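Local coordinates for protein adenylate cyclase (Hippeastrum hybrid cultivar, PDB 6YP4) that hydrolyses triphosphate, the dominant activity of this CYTH-family enzyme once taken for an adenylyl cyclase, and binds a GTP analogue with magnesium, at residues 129-137 with 194-202; 7-18 with 180-191. All coordinates share one frame; numbering follows the deposited sequence. Where two conformers were deposited one is given.

Contact 1 (129-137 with 194-202). With GCP (phosphomethylphosphonic acid guanylate ester), chain B.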
loop_
_atom_site.group_PDB
_atom_site.type_symbol
_atom_site.label_atom_id
_atom_site.label_comp_id
_atom_site.label_asym_id
_atom_site.label_seq_id
_atom_site.Cartn_x
_atom_site.Cartn_y
_atom_site.Cartn_z
ATOM N N CYS A 129 1.668 -2.815 28.120
ATOM C CA CYS A 129 2.265 -3.351 26.898
ATOM C C CYS A 129 2.482 -4.850 27.050
ATOM O O CYS A 129 3.023 -5.304 28.062
ATOM C CB CYS A 129 3.596 -2.659 26.579
ATOM S SG CYS A 129 4.354 -3.113 24.982
ATOM N N LEU A 130 2.068 -5.609 26.037
ATOM C CA LEU A 130 2.246 -7.054 25.999
ATOM C C LEU A 130 3.600 -7.468 25.432
ATOM O O LEU A 130 3.931 -8.651 25.475
ATOM C CB LEU A 130 1.115 -7.700 25.179
ATOM C CG LEU A 130 -0.335 -7.343 25.526
ATOM C CD1 LEU A 130 -1.299 -8.171 24.703
ATOM C CD2 LEU A 130 -0.609 -7.573 27.009
ATOM N N GLY A 131 4.401 -6.524 24.962
ATOM C CA GLY A 131 5.609 -6.825 24.225
ATOM C C GLY A 131 5.353 -6.820 22.731
ATOM O O GLY A 131 4.364 -6.261 22.245
ATOM N N GLY A 132 6.244 -7.469 21.996
ATOM C CA GLY A 132 6.088 -7.500 20.554
ATOM C C GLY A 132 7.170 -8.294 19.865
ATOM O O GLY A 132 7.860 -9.106 20.486
ATOM N N PHE A 133 7.306 -8.056 18.563
ATOM C CA PHE A 133 8.246 -8.804 17.738
ATOM C C PHE A 133 8.550 -7.998 16.482
ATOM O O PHE A 133 7.885 -7.009 16.175
ATOM C CB PHE A 133 7.709 -10.203 17.385
ATOM C CG PHE A 133 6.367 -10.191 16.695
ATOM C CD1 PHE A 133 6.278 -10.145 15.304
ATOM C CD2 PHE A 133 5.188 -10.229 17.436
ATOM C CE1 PHE A 133 5.034 -10.118 14.661
ATOM C CE2 PHE A 133 3.940 -10.216 16.794
ATOM C CZ PHE A 133 3.870 -10.153 15.404
ATOM N N ARG A 134 9.557 -8.468 15.746
ATOM C CA ARG A 134 10.128 -7.813 14.580
ATOM C C ARG A 134 9.724 -8.583 13.316
ATOM O O ARG A 134 9.499 -9.797 13.361
ATOM C CB ARG A 134 11.664 -7.749 14.734
ATOM C CG ARG A 134 12.507 -7.327 13.527
ATOM C CD ARG A 134 14.006 -7.627 13.784
ATOM N NE ARG A 134 14.923 -6.892 12.901
ATOM C CZ ARG A 134 15.477 -7.390 11.797
ATOM N NH1 ARG A 134 16.297 -6.642 11.062
ATOM N NH2 ARG A 134 15.220 -8.636 11.422
ATOM N N ASN A 135 9.616 -7.878 12.191
ATOM C CA ASN A 135 9.273 -8.553 10.942
ATOM C C ASN A 135 9.862 -7.782 9.768
ATOM O O ASN A 135 9.766 -6.552 9.722
ATOM C CB ASN A 135 7.747 -8.690 10.794
ATOM C CG ASN A 135 7.324 -9.407 9.506
ATOM O OD1 ASN A 135 7.450 -10.634 9.387
ATOM N ND2 ASN A 135 6.767 -8.646 8.551
ATOM N N VAL A 136 10.503 -8.509 8.858
ATOM C CA VAL A 136 10.991 -7.968 7.594
ATOM C C VAL A 136 9.988 -8.335 6.511
ATOM O O VAL A 136 9.706 -9.516 6.296
ATOM C CB VAL A 136 12.387 -8.499 7.248
ATOM C CG1 VAL A 136 12.856 -7.903 5.901
ATOM C CG2 VAL A 136 13.368 -8.140 8.339
ATOM N N ARG A 137 9.452 -7.330 5.818
ATOM C CA ARG A 137 8.408 -7.549 4.826
ATOM C C ARG A 137 8.884 -7.032 3.479
ATOM O O ARG A 137 9.193 -5.844 3.345
ATOM C CB ARG A 137 7.096 -6.861 5.229
ATOM C CG ARG A 137 6.069 -6.754 4.091
ATOM C CD ARG A 137 4.691 -6.443 4.649
ATOM N NE ARG A 137 4.212 -7.480 5.573
ATOM C CZ ARG A 137 3.134 -7.349 6.348
ATOM N NH1 ARG A 137 2.424 -6.228 6.326
ATOM N NH2 ARG A 137 2.759 -8.329 7.155
ATOM N N SER A 194 -2.395 -16.682 13.099
ATOM C CA SER A 194 -1.858 -15.350 12.818
ATOM C C SER A 194 -0.531 -15.131 13.546
ATOM O O SER A 194 -0.168 -15.877 14.460
ATOM C CB SER A 194 -2.848 -14.275 13.257
ATOM O OG SER A 194 -3.109 -14.402 14.649
ATOM N N LYS A 195 0.195 -14.066 13.168
ATOM C CA LYS A 195 1.409 -13.753 13.917
ATOM C C LYS A 195 1.086 -13.369 15.355
ATOM O O LYS A 195 1.858 -13.675 16.270
ATOM C CB LYS A 195 2.223 -12.643 13.248
ATOM C CG LYS A 195 2.511 -12.885 11.805
ATOM C CD LYS A 195 3.110 -11.653 11.171
ATOM C CE LYS A 195 3.931 -12.058 9.990
ATOM N NZ LYS A 195 3.016 -12.187 8.834
ATOM N N PHE A 196 -0.050 -12.705 15.579
ATOM C CA PHE A 196 -0.405 -12.324 16.945
ATOM C C PHE A 196 -0.620 -13.558 17.800
ATOM O O PHE A 196 -0.090 -13.661 18.910
ATOM C CB PHE A 196 -1.657 -11.442 16.948
ATOM C CG PHE A 196 -2.088 -10.984 18.321
ATOM C CD1 PHE A 196 -1.265 -10.181 19.094
ATOM C CD2 PHE A 196 -3.329 -11.350 18.830
ATOM C CE1 PHE A 196 -1.673 -9.747 20.358
ATOM C CE2 PHE A 196 -3.743 -10.914 20.092
ATOM C CZ PHE A 196 -2.911 -10.115 20.855
ATOM N N ALA A 197 -1.390 -14.515 17.285
ATOM C CA ALA A 197 -1.637 -15.758 18.008
ATOM C C ALA A 197 -0.339 -16.487 18.321
ATOM O O ALA A 197 -0.165 -17.009 19.431
ATOM C CB ALA A 197 -2.571 -16.655 17.189
ATOM N N VAL A 198 0.573 -16.554 17.348
ATOM C CA VAL A 198 1.853 -17.226 17.559
ATOM C C VAL A 198 2.668 -16.496 18.625
ATOM O O VAL A 198 3.278 -17.123 19.505
ATOM C CB VAL A 198 2.622 -17.338 16.228
ATOM C CG1 VAL A 198 4.052 -17.757 16.480
ATOM C CG2 VAL A 198 1.933 -18.329 15.280
ATOM N N PHE A 199 2.695 -15.162 18.552
ATOM C CA PHE A 199 3.366 -14.371 19.578
ATOM C C PHE A 199 2.854 -14.730 20.965
ATOM O O PHE A 199 3.632 -15.133 21.839
ATOM C CB PHE A 199 3.162 -12.881 19.299
ATOM C CG PHE A 199 3.584 -11.987 20.432
ATOM C CD1 PHE A 199 2.656 -11.154 21.053
ATOM C CD2 PHE A 199 4.905 -11.970 20.868
ATOM C CE1 PHE A 199 3.027 -10.318 22.089
ATOM C CE2 PHE A 199 5.295 -11.128 21.915
ATOM C CZ PHE A 199 4.351 -10.305 22.526
ATOM N N ARG A 200 1.536 -14.625 21.176
ATOM C CA ARG A 200 0.968 -14.896 22.497
ATOM C C ARG A 200 1.209 -16.334 22.933
ATOM O O ARG A 200 1.382 -16.595 24.130
ATOM C CB ARG A 200 -0.533 -14.587 22.506
ATOM C CG ARG A 200 -0.880 -13.132 22.171
ATOM C CD ARG A 200 -0.360 -12.170 23.243
ATOM N NE ARG A 200 -1.274 -12.063 24.380
ATOM C CZ ARG A 200 -0.897 -11.766 25.620
ATOM N NH1 ARG A 200 0.387 -11.559 25.891
ATOM N NH2 ARG A 200 -1.801 -11.694 26.595
ATOM N N SER A 201 1.227 -17.279 21.987
ATOM C CA SER A 201 1.431 -18.679 22.343
ATOM C C SER A 201 2.847 -18.936 22.846
ATOM O O SER A 201 3.075 -19.895 23.593
ATOM C CB SER A 201 1.133 -19.570 21.141
ATOM O OG SER A 201 2.294 -19.731 20.341
ATOM N N GLY A 202 3.810 -18.115 22.438
ATOM C CA GLY A 202 5.166 -18.281 22.911
ATOM C C GLY A 202 5.947 -19.405 22.274
ATOM O O GLY A 202 7.042 -19.720 22.750
HETATM P PG GCP B . -0.529 -10.260 8.950
HETATM O O1G GCP B . -0.590 -11.642 8.372
HETATM O O2G GCP B . 0.893 -9.901 9.320
HETATM O O3G GCP B . -1.418 -10.181 10.166
HETATM C C3B GCP B . -1.122 -9.091 7.677
HETATM P PB GCP B . -1.130 -7.386 8.405
HETATM O O1B GCP B . -1.599 -7.376 9.831
HETATM O O2B GCP B . 0.221 -6.732 8.253
HETATM O O3A GCP B . -2.220 -6.548 7.504
HETATM P PA GCP B . -2.275 -4.910 7.626
HETATM O O1A GCP B . -3.743 -4.526 7.662
HETATM O O2A GCP B . -1.606 -4.523 8.928
HETATM O "O5'" GCP B . -1.445 -4.205 6.334
HETATM C "C5'" GCP B . -1.062 -5.027 5.240
HETATM C "C4'" GCP B . -2.329 -5.557 4.441
HETATM O "O4'" GCP B . -3.400 -4.462 4.150
HETATM C "C3'" GCP B . -1.953 -5.968 3.291
HETATM O "O3'" GCP B . -2.617 -7.216 2.970
HETATM C "C2'" GCP B . -2.280 -4.748 2.189
HETATM O "O2'" GCP B . -2.781 -5.268 0.901
HETATM C "C1'" GCP B . -3.088 -3.912 2.718
HETATM N N9 GCP B . -2.431 -2.546 2.798
HETATM C C8 GCP B . -1.822 -2.150 3.922
HETATM N N7 GCP B . -1.326 -0.913 3.736
HETATM C C5 GCP B . -1.631 -0.540 2.483
HETATM C C6 GCP B . -1.369 0.626 1.767
HETATM O O6 GCP B . -0.771 1.515 2.276
HETATM N N1 GCP B . -1.793 0.745 0.508
HETATM C C2 GCP B . -2.479 -0.275 -0.075
HETATM N N2 GCP B . -2.891 -0.032 -1.456
HETATM N N3 GCP B . -2.734 -1.415 0.622
HETATM C C4 GCP B . -2.309 -1.545 1.902
HETATM O O HOH W 1 2.549 -10.554 27.734
#
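F199 and F133 meet obliquely between the helix 195-201 and the strand 129-137, their ring planes at 46° and centroids 5.6 Å apart. The F133 ring stands up from the strand because CG sits between the backbone N and the carbonyl carbon (chi1 56°). Its outer atoms reach the helix: F133 CE2 lies 3.7 Å from F199 CB, and F133 CZ packs on K195 CB. F199 has CG opposite its own backbone N (chi1 169°), which sends CZ to the glycine pair G131-G132, close to G132 N. L130 O approaches the same ring at its edge, 3.4 Å from F199 CZ. At the outer end L130 CD1 sits 3.7 Å from R200 CZ, over the centre of one guanidinium face, while a water donates a hydrogen bond to L130 O and weakly accepts from R200 NH1. At the other end the contact enters the triphosphate site in the CYTH barrel. R137 bends at chi3 and grips GCP O2B with NH1 (3.0 Å) and NH2 (3.2 Å); K195 NZ donates to GCP O2G at 3.2 Å. D151 forms salt bridges with both R137 NE and K195 NZ, and E162 and E164 also pair with the lysine. R137 NH2 and K195 NZ, 4.2 Å apart, converge on GCP O2G, the arginine bond being weak, and the carboxylates around them probably help to balance the pair.

Contact 2 (7-18 with 180-191). With EDO (1,2-ethanediol), chain H.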
loop_
_atom_site.group_PDB
_atom_site.type_symbol
_atom_site.label_atom_id
_atom_site.label_comp_id
_atom_site.label_asym_id
_atom_site.label_seq_id
_atom_site.Cartn_x
_atom_site.Cartn_y
_atom_site.Cartn_z
ATOM N N LEU A 7 -0.059 -18.302 3.431
ATOM C CA LEU A 7 0.667 -19.559 3.277
ATOM C C LEU A 7 1.972 -19.488 4.059
ATOM O O LEU A 7 2.621 -18.442 4.099
ATOM C CB LEU A 7 0.972 -19.835 1.811
ATOM C CG LEU A 7 -0.161 -19.598 0.810
ATOM C CD1 LEU A 7 0.382 -19.679 -0.609
ATOM C CD2 LEU A 7 -1.286 -20.614 1.005
ATOM N N ARG A 8 2.370 -20.595 4.676
ATOM C CA ARG A 8 3.596 -20.622 5.465
ATOM C C ARG A 8 4.688 -21.363 4.698
ATOM O O ARG A 8 4.437 -22.429 4.137
ATOM C CB ARG A 8 3.345 -21.281 6.823
ATOM C CG ARG A 8 4.570 -21.333 7.726
ATOM C CD ARG A 8 4.227 -21.938 9.077
ATOM N NE ARG A 8 5.407 -22.037 9.925
ATOM C CZ ARG A 8 5.478 -22.786 11.021
ATOM N NH1 ARG A 8 4.429 -23.511 11.412
ATOM N NH2 ARG A 8 6.601 -22.815 11.723
ATOM N N LEU A 9 5.915 -20.783 4.668
ATOM C CA LEU A 9 7.058 -21.510 4.123
ATOM C C LEU A 9 7.814 -22.237 5.243
ATOM O O LEU A 9 7.953 -21.701 6.353
ATOM C CB LEU A 9 8.012 -20.567 3.395
ATOM C CG LEU A 9 7.313 -19.538 2.502
ATOM C CD1 LEU A 9 8.335 -18.679 1.822
ATOM C CD2 LEU A 9 6.483 -20.252 1.467
ATOM N N PRO A 10 8.359 -23.429 4.961
ATOM C CA PRO A 10 8.973 -24.240 6.039
ATOM C C PRO A 10 10.360 -23.807 6.498
ATOM O O PRO A 10 10.781 -24.230 7.584
ATOM C CB PRO A 10 9.051 -25.655 5.424
ATOM C CG PRO A 10 8.988 -25.435 3.929
ATOM C CD PRO A 10 8.126 -24.208 3.727
ATOM N N SER A 11 11.121 -23.041 5.730
ATOM C CA SER A 11 12.558 -23.044 5.955
ATOM C C SER A 11 13.167 -21.789 5.371
ATOM O O SER A 11 12.571 -21.160 4.483
ATOM C CB SER A 11 13.211 -24.278 5.315
ATOM O OG SER A 11 13.109 -24.155 3.902
ATOM N N PRO A 12 14.366 -21.415 5.814
ATOM C CA PRO A 12 15.124 -20.352 5.133
ATOM C C PRO A 12 15.339 -20.606 3.652
ATOM O O PRO A 12 15.241 -19.676 2.846
ATOM C CB PRO A 12 16.461 -20.346 5.887
ATOM C CG PRO A 12 16.090 -20.816 7.286
ATOM C CD PRO A 12 15.040 -21.890 7.036
ATOM N N SER A 13 15.652 -21.839 3.270
ATOM C CA SER A 13 15.931 -22.119 1.868
ATOM C C SER A 13 14.693 -21.900 1.016
ATOM O O SER A 13 14.785 -21.339 -0.086
ATOM C CB SER A 13 16.489 -23.549 1.709
ATOM O OG SER A 13 15.546 -24.564 2.030
ATOM N N ALA A 14 13.514 -22.281 1.518
ATOM C CA ALA A 14 12.309 -22.010 0.735
ATOM C C ALA A 14 12.089 -20.513 0.596
ATOM O O ALA A 14 11.741 -20.036 -0.487
ATOM C CB ALA A 14 11.079 -22.673 1.352
ATOM N N HIS A 15 12.322 -19.755 1.674
ATOM C CA HIS A 15 12.162 -18.301 1.624
ATOM C C HIS A 15 13.137 -17.672 0.633
ATOM O O HIS A 15 12.766 -16.774 -0.140
ATOM C CB HIS A 15 12.361 -17.714 3.028
ATOM C CG HIS A 15 12.322 -16.215 3.078
ATOM N ND1 HIS A 15 13.444 -15.432 2.900
ATOM C CD2 HIS A 15 11.296 -15.356 3.297
ATOM C CE1 HIS A 15 13.108 -14.155 2.994
ATOM N NE2 HIS A 15 11.812 -14.082 3.241
ATOM N N GLN A 16 14.392 -18.122 0.656
ATOM C CA GLN A 16 15.387 -17.666 -0.309
ATOM C C GLN A 16 14.923 -17.898 -1.742
ATOM O O GLN A 16 14.913 -16.971 -2.560
ATOM C CB GLN A 16 16.714 -18.383 -0.053
ATOM C CG GLN A 16 17.787 -18.149 -1.114
ATOM C CD GLN A 16 18.369 -16.741 -1.056
ATOM O OE1 GLN A 16 18.698 -16.229 0.019
ATOM N NE2 GLN A 16 18.502 -16.113 -2.214
ATOM N N LEU A 17 14.546 -19.138 -2.078
ATOM C CA LEU A 17 14.227 -19.433 -3.474
ATOM C C LEU A 17 12.942 -18.723 -3.921
ATOM O O LEU A 17 12.855 -18.252 -5.060
ATOM C CB LEU A 17 14.147 -20.942 -3.691
ATOM C CG LEU A 17 15.477 -21.699 -3.603
ATOM C CD1 LEU A 17 15.283 -23.203 -3.712
ATOM C CD2 LEU A 17 16.462 -21.234 -4.642
ATOM N N LEU A 18 11.945 -18.581 -3.038
ATOM C CA LEU A 18 10.770 -17.788 -3.427
ATOM C C LEU A 18 11.126 -16.316 -3.616
ATOM O O LEU A 18 10.623 -15.655 -4.543
ATOM C CB LEU A 18 9.659 -17.941 -2.393
ATOM C CG LEU A 18 8.352 -17.188 -2.659
ATOM C CD1 LEU A 18 7.830 -17.459 -4.034
ATOM C CD2 LEU A 18 7.316 -17.572 -1.629
ATOM N N PHE A 180 1.558 -21.116 -8.638
ATOM C CA PHE A 180 2.881 -20.530 -8.866
ATOM C C PHE A 180 3.920 -21.156 -7.946
ATOM O O PHE A 180 5.054 -21.418 -8.362
ATOM C CB PHE A 180 2.806 -19.012 -8.666
ATOM C CG PHE A 180 4.140 -18.288 -8.698
ATOM C CD1 PHE A 180 4.653 -17.800 -9.895
ATOM C CD2 PHE A 180 4.836 -18.027 -7.518
ATOM C CE1 PHE A 180 5.864 -17.093 -9.923
ATOM C CE2 PHE A 180 6.052 -17.322 -7.532
ATOM C CZ PHE A 180 6.562 -16.851 -8.742
ATOM N N LEU A 181 3.558 -21.402 -6.689
ATOM C CA LEU A 181 4.516 -22.021 -5.779
ATOM C C LEU A 181 4.855 -23.440 -6.227
ATOM O O LEU A 181 6.011 -23.869 -6.121
ATOM C CB LEU A 181 3.981 -22.005 -4.344
ATOM C CG LEU A 181 3.901 -20.663 -3.617
ATOM C CD1 LEU A 181 3.649 -20.860 -2.140
ATOM C CD2 LEU A 181 5.170 -19.889 -3.815
ATOM N N LYS A 182 3.872 -24.175 -6.755
ATOM C CA LYS A 182 4.148 -25.522 -7.255
ATOM C C LYS A 182 5.092 -25.474 -8.444
ATOM O O LYS A 182 6.098 -26.190 -8.484
ATOM C CB LYS A 182 2.847 -26.236 -7.639
ATOM C CG LYS A 182 1.823 -26.310 -6.520
ATOM C CD LYS A 182 0.810 -27.426 -6.729
ATOM C CE LYS A 182 -0.086 -27.590 -5.500
ATOM N NZ LYS A 182 -1.302 -26.727 -5.558
ATOM N N GLU A 183 4.793 -24.617 -9.416
ATOM C CA GLU A 183 5.602 -24.557 -10.625
ATOM C C GLU A 183 7.030 -24.105 -10.329
ATOM O O GLU A 183 7.968 -24.532 -11.016
ATOM C CB GLU A 183 4.921 -23.632 -11.636
ATOM C CG GLU A 183 5.692 -23.398 -12.914
ATOM C CD GLU A 183 5.259 -22.121 -13.600
ATOM O OE1 GLU A 183 6.113 -21.228 -13.779
ATOM O OE2 GLU A 183 4.062 -22.007 -13.948
ATOM N N LYS A 184 7.226 -23.267 -9.308
ATOM C CA LYS A 184 8.568 -22.877 -8.890
ATOM C C LYS A 184 9.200 -23.829 -7.867
ATOM O O LYS A 184 10.353 -23.613 -7.477
ATOM C CB LYS A 184 8.556 -21.458 -8.324
ATOM C CG LYS A 184 8.113 -20.386 -9.331
ATOM C CD LYS A 184 9.087 -20.252 -10.508
ATOM C CE LYS A 184 8.631 -19.131 -11.453
ATOM N NZ LYS A 184 9.096 -19.316 -12.855
ATOM N N GLY A 185 8.496 -24.866 -7.422
ATOM C CA GLY A 185 9.102 -25.822 -6.497
ATOM C C GLY A 185 9.284 -25.353 -5.070
ATOM O O GLY A 185 10.255 -25.757 -4.407
ATOM N N ILE A 186 8.352 -24.558 -4.562
ATOM C CA ILE A 186 8.438 -23.943 -3.243
ATOM C C ILE A 186 7.465 -24.692 -2.318
ATOM O O ILE A 186 6.243 -24.587 -2.486
ATOM C CB ILE A 186 8.138 -22.438 -3.277
ATOM C CG1 ILE A 186 8.871 -21.788 -4.436
ATOM C CG2 ILE A 186 8.525 -21.783 -1.945
ATOM C CD1 ILE A 186 10.346 -21.545 -4.107
ATOM N N PRO A 187 7.972 -25.460 -1.358
ATOM C CA PRO A 187 7.085 -26.091 -0.373
ATOM C C PRO A 187 6.314 -25.042 0.410
ATOM O O PRO A 187 6.825 -23.967 0.717
ATOM C CB PRO A 187 8.047 -26.836 0.551
ATOM C CG PRO A 187 9.391 -26.225 0.309
ATOM C CD PRO A 187 9.400 -25.679 -1.076
ATOM N N TYR A 188 5.092 -25.385 0.785
ATOM C CA TYR A 188 4.272 -24.454 1.538
ATOM C C TYR A 188 3.160 -25.240 2.213
ATOM O O TYR A 188 2.846 -26.367 1.821
ATOM C CB TYR A 188 3.700 -23.360 0.622
ATOM C CG TYR A 188 2.631 -23.876 -0.310
ATOM C CD1 TYR A 188 2.966 -24.428 -1.541
ATOM C CD2 TYR A 188 1.284 -23.800 0.031
ATOM C CE1 TYR A 188 1.984 -24.920 -2.398
ATOM C CE2 TYR A 188 0.300 -24.282 -0.821
ATOM C CZ TYR A 188 0.660 -24.845 -2.029
ATOM O OH TYR A 188 -0.320 -25.310 -2.870
ATOM N N GLU A 189 2.577 -24.635 3.247
ATOM C CA GLU A 189 1.303 -25.082 3.790
ATOM C C GLU A 189 0.448 -23.861 4.088
ATOM O O GLU A 189 0.940 -22.730 4.133
ATOM C CB GLU A 189 1.463 -25.921 5.067
ATOM C CG GLU A 189 2.340 -27.154 4.923
ATOM C CD GLU A 189 1.745 -28.236 4.019
ATOM O OE1 GLU A 189 0.506 -28.265 3.841
ATOM O OE2 GLU A 189 2.522 -29.060 3.481
ATOM N N TYR A 190 -0.844 -24.101 4.294
ATOM C CA TYR A 190 -1.728 -23.038 4.748
ATOM C C TYR A 190 -1.326 -22.605 6.157
ATOM O O TYR A 190 -1.037 -23.446 7.013
ATOM C CB TYR A 190 -3.186 -23.513 4.729
ATOM C CG TYR A 190 -3.715 -23.967 3.377
ATOM C CD1 TYR A 190 -3.564 -23.169 2.245
ATOM C CD2 TYR A 190 -4.403 -25.186 3.237
ATOM C CE1 TYR A 190 -4.059 -23.568 1.010
ATOM C CE2 TYR A 190 -4.895 -25.591 2.002
ATOM C CZ TYR A 190 -4.719 -24.763 0.890
ATOM O OH TYR A 190 -5.193 -25.123 -0.359
ATOM N N SER A 191 -1.266 -21.291 6.386
ATOM C CA SER A 191 -0.990 -20.780 7.726
ATOM C C SER A 191 -2.109 -21.184 8.674
ATOM O O SER A 191 -3.289 -21.031 8.357
ATOM C CB SER A 191 -0.866 -19.253 7.704
ATOM O OG SER A 191 0.182 -18.817 6.853
HETATM C C1 EDO H . 4.988 -25.863 7.834
HETATM O O1 EDO H . 6.115 -25.233 8.462
HETATM C C2 EDO H . 4.467 -24.962 6.728
HETATM O O2 EDO H . 5.434 -24.885 5.674
#
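I186 turns CG2 opposite its backbone N and CG1 opposite its carbonyl carbon (chi1 -45°), which lays both branches against the A14-L18 side of the helix 12-18: I186 CD1 comes to 3.5 Å from L18 N, and I186 CG2 packs on L18 CB. L18, its CG trans to the backbone N (chi1 -179°), sends CD1 to L181 CD2 at 3.6 Å and to the edge of the F180 ring. Beside them L7 CD1 meets L181 CD1, and L7 CD2 lies at the edge of the Y190 ring, 3.6 Å from Y190 CD1. A Schellman motif at G185 ends the helix 170-183 and turns the chain toward I186 and then the short strand 189-190, which joins strand 2-9 antiparallel in the CYTH sheet. R8 and E189 are its hydrogen-bonded pair, with R8 N to E189 O at 2.6 Å and E189 N to R8 O at 3.0 Å. The extended R8 side chain carries NH1 to a hydrogen bond with L205 O, and O1 of an ethanediol, probably from the crystallisation liquor, sits over one guanidinium face. An alanine here would probably leave L205 O without this donor. Next along, P10 CG packs crosswise on P187 CG at 3.7 Å, and P187 O, close to P10 CD, is buried without a polar partner.

From the N terminus the chain runs through strand 2-9 into helix 12-22, the first half of contact 2, which closes after 161 intervening residues, when the end of helix 170-183 and strand 189-190 come back to it. That long loop encloses strand 127-141, which supplies the first half of contact 1. Its partner, helix 195-201, follows directly after strand 189-190, so contact 1 closes a loop of 56 residues that starts inside the larger one and ends beyond it: the two cross. Their centres are 21 Å apart, yet both reach the same antiparallel sheet, contact 2 tying the N-terminal strand and helix to the C-terminal part, contact 1 bringing the last helix to the nucleotide site.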